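BH2092 protein (Bacillus halodurans, PDB 3NHV) is of unknown function but carries a rhodanese-like domain, a fold found in sulfurtransferases and related proteins. Local coordinates at residues 36-42 / 52-58. Numbering follows the deposited sequence.
Sequences VVDVRDA and TAISIPG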
loop_
_atom_site.group_PDB
_atom_site.type_symbol
_atom_site.label_atom_id
_atom_site.label_comp_id
_atom_site.label_asym_id
_atom_site.label_seq_id
_atom_site.Cartn_x
_atom_site.Cartn_y
_atom_site.Cartn_z
ATOM N N VAL B 36 -16.440 4.103 -12.428
ATOM C CA VAL B 36 -15.936 4.230 -11.073
ATOM C C VAL B 36 -17.016 3.837 -10.068
ATOM O O VAL B 36 -18.088 4.442 -10.029
ATOM C CB VAL B 36 -15.491 5.673 -10.785
ATOM C CG1 VAL B 36 -14.769 5.726 -9.450
ATOM C CG2 VAL B 36 -14.598 6.176 -11.917
ATOM N N VAL B 37 -16.724 2.826 -9.252
ATOM C CA VAL B 37 -17.662 2.334 -8.246
ATOM C C VAL B 37 -17.140 2.507 -6.816
ATOM O O VAL B 37 -16.089 1.964 -6.455
ATOM C CB VAL B 37 -17.972 0.824 -8.459
ATOM C CG1 VAL B 37 -19.013 0.348 -7.442
ATOM C CG2 VAL B 37 -18.460 0.580 -9.870
ATOM N N ASP B 38 -17.878 3.270 -6.010
ATOM C CA ASP B 38 -17.521 3.496 -4.606
ATOM C C ASP B 38 -18.111 2.302 -3.864
ATOM O O ASP B 38 -19.321 2.095 -3.878
ATOM C CB ASP B 38 -18.155 4.791 -4.089
ATOM C CG ASP B 38 -17.634 5.193 -2.719
ATOM O OD1 ASP B 38 -17.441 4.307 -1.859
ATOM O OD2 ASP B 38 -17.428 6.406 -2.497
ATOM N N VAL B 39 -17.246 1.521 -3.228
ATOM C CA VAL B 39 -17.640 0.316 -2.507
ATOM C C VAL B 39 -17.906 0.518 -1.018
ATOM O O VAL B 39 -18.351 -0.405 -0.333
ATOM C CB VAL B 39 -16.541 -0.758 -2.663
ATOM C CG1 VAL B 39 -16.831 -1.947 -1.787
ATOM C CG2 VAL B 39 -16.441 -1.177 -4.122
ATOM N N ARG B 40 -17.629 1.708 -0.505
ATOM C CA ARG B 40 -17.843 1.958 0.917
ATOM C C ARG B 40 -19.329 1.966 1.272
ATOM O O ARG B 40 -20.190 1.656 0.446
ATOM C CB ARG B 40 -17.236 3.303 1.324
ATOM C CG ARG B 40 -15.801 3.527 0.893
ATOM C CD ARG B 40 -15.655 4.942 0.344
ATOM N NE ARG B 40 -15.521 5.977 1.365
ATOM C CZ ARG B 40 -16.070 7.185 1.263
ATOM N NH1 ARG B 40 -16.802 7.496 0.201
ATOM N NH2 ARG B 40 -15.853 8.101 2.202
ATOM N N ASP B 41 -19.618 2.329 2.517
ATOM C CA ASP B 41 -20.990 2.409 3.002
ATOM C C ASP B 41 -21.748 3.504 2.261
ATOM O O ASP B 41 -21.193 4.570 1.995
ATOM C CB ASP B 41 -21.012 2.753 4.481
ATOM C CG ASP B 41 -22.412 2.992 4.982
ATOM O OD1 ASP B 41 -23.063 2.010 5.404
ATOM O OD2 ASP B 41 -22.877 4.159 4.927
ATOM N N ALA B 42 -23.022 3.259 1.964
ATOM C CA ALA B 42 -23.851 4.238 1.251
ATOM C C ALA B 42 -23.767 5.646 1.832
ATOM O O ALA B 42 -23.588 6.620 1.101
ATOM C CB ALA B 42 -25.303 3.780 1.242
ATOM N N THR B 52 -18.280 11.320 -10.932
ATOM C CA THR B 52 -18.651 10.301 -11.922
ATOM C C THR B 52 -18.725 8.890 -11.345
ATOM O O THR B 52 -18.802 7.916 -12.084
ATOM C CB THR B 52 -17.683 10.272 -13.141
ATOM O OG1 THR B 52 -16.452 9.635 -12.772
ATOM C CG2 THR B 52 -17.403 11.686 -13.638
ATOM N N ALA B 53 -18.731 8.782 -10.024
ATOM C CA ALA B 53 -18.779 7.477 -9.392
ATOM C C ALA B 53 -20.152 7.094 -8.852
ATOM O O ALA B 53 -20.838 7.904 -8.224
ATOM C CB ALA B 53 -17.757 7.419 -8.270
ATOM N N ILE B 54 -20.538 5.843 -9.087
ATOM C CA ILE B 54 -21.816 5.328 -8.609
ATOM C C ILE B 54 -21.607 4.597 -7.291
ATOM O O ILE B 54 -20.526 4.068 -7.037
ATOM C CB ILE B 54 -22.428 4.333 -9.596
ATOM C CG1 ILE B 54 -21.449 3.189 -9.849
ATOM C CG2 ILE B 54 -22.776 5.038 -10.897
ATOM C CD1 ILE B 54 -21.942 2.185 -10.847
ATOM N N SER B 55 -22.646 4.562 -6.460
ATOM C CA SER B 55 -22.572 3.897 -5.170
ATOM C C SER B 55 -23.057 2.456 -5.205
ATOM O O SER B 55 -24.199 2.186 -5.560
ATOM C CB SER B 55 -23.387 4.660 -4.130
ATOM O OG SER B 55 -23.524 3.893 -2.946
ATOM N N ILE B 56 -22.183 1.531 -4.828
ATOM C CA ILE B 56 -22.537 0.119 -4.793
ATOM C C ILE B 56 -21.748 -0.527 -3.656
ATOM O O ILE B 56 -20.692 -1.112 -3.888
ATOM C CB ILE B 56 -22.157 -0.605 -6.104
ATOM C CG1 ILE B 56 -22.725 0.135 -7.323
ATOM C CG2 ILE B 56 -22.653 -2.043 -6.052
ATOM C CD1 ILE B 56 -24.237 0.090 -7.464
ATOM N N PRO B 57 -22.240 -0.420 -2.410
ATOM C CA PRO B 57 -21.547 -1.010 -1.255
ATOM C C PRO B 57 -21.059 -2.435 -1.524
ATOM O O PRO B 57 -21.772 -3.240 -2.121
ATOM C CB PRO B 57 -22.602 -0.953 -0.158
ATOM C CG PRO B 57 -23.325 0.326 -0.480
ATOM C CD PRO B 57 -23.494 0.233 -1.993
ATOM N N GLY B 58 -19.843 -2.740 -1.077
ATOM C CA GLY B 58 -19.272 -4.063 -1.294
ATOM C C GLY B 58 -20.151 -5.244 -0.924
ATOM O O GLY B 58 -20.296 -6.187 -1.702
HETATM O O HOH W 1 -18.094 6.017 -13.699
#
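Val37 and Ile54 pair side by side in two parallel strands. The amide of Ile54 gives its hydrogen to Val36 O at 3.0 Å, and Asp38 N returns a bond to Ile54 O. Asp38 O then takes Ile56 N at 3.1 Å, with a nearly straight N-H...O angle of 171°. The valine of the first pair splits its two methyls between neighbours. Val37 CG1, anti to the backbone N (chi1 -177°), lies 3.5 Å from Ile56 CB, while CG2 rests against CG1 and CD1 of Ile54. A water bridges Val36 N and Thr52 O. The two strands and helix 42-47 form a beta-alpha-beta unit of the rhodanese-like domain, with 54-55 at the edge of this chain's parallel sheet.

Asp38 can be followed outward. Asp38 CB stands 3.9 Å from Ile54 O, and CG then turns away from segment 52-58. Asp38 OD1 accepts Arg40 N at 2.9 Å, closing an Asx turn. OD2 uses its syn lone pair for Arg40 NH1, in a salt bridge nearly in the guanidinium plane. Cys48 O also accepts from NH1, and Trp80 makes a cation-pi contact with this arginine. Without the carboxylate, as with an alanine at Asp38, the guanidinium of Arg40 would probably lose its charged mate and the backbone N of Arg40 its turn bond. Within the turn, Val39 O accepts Gly58 N at 2.9 Å.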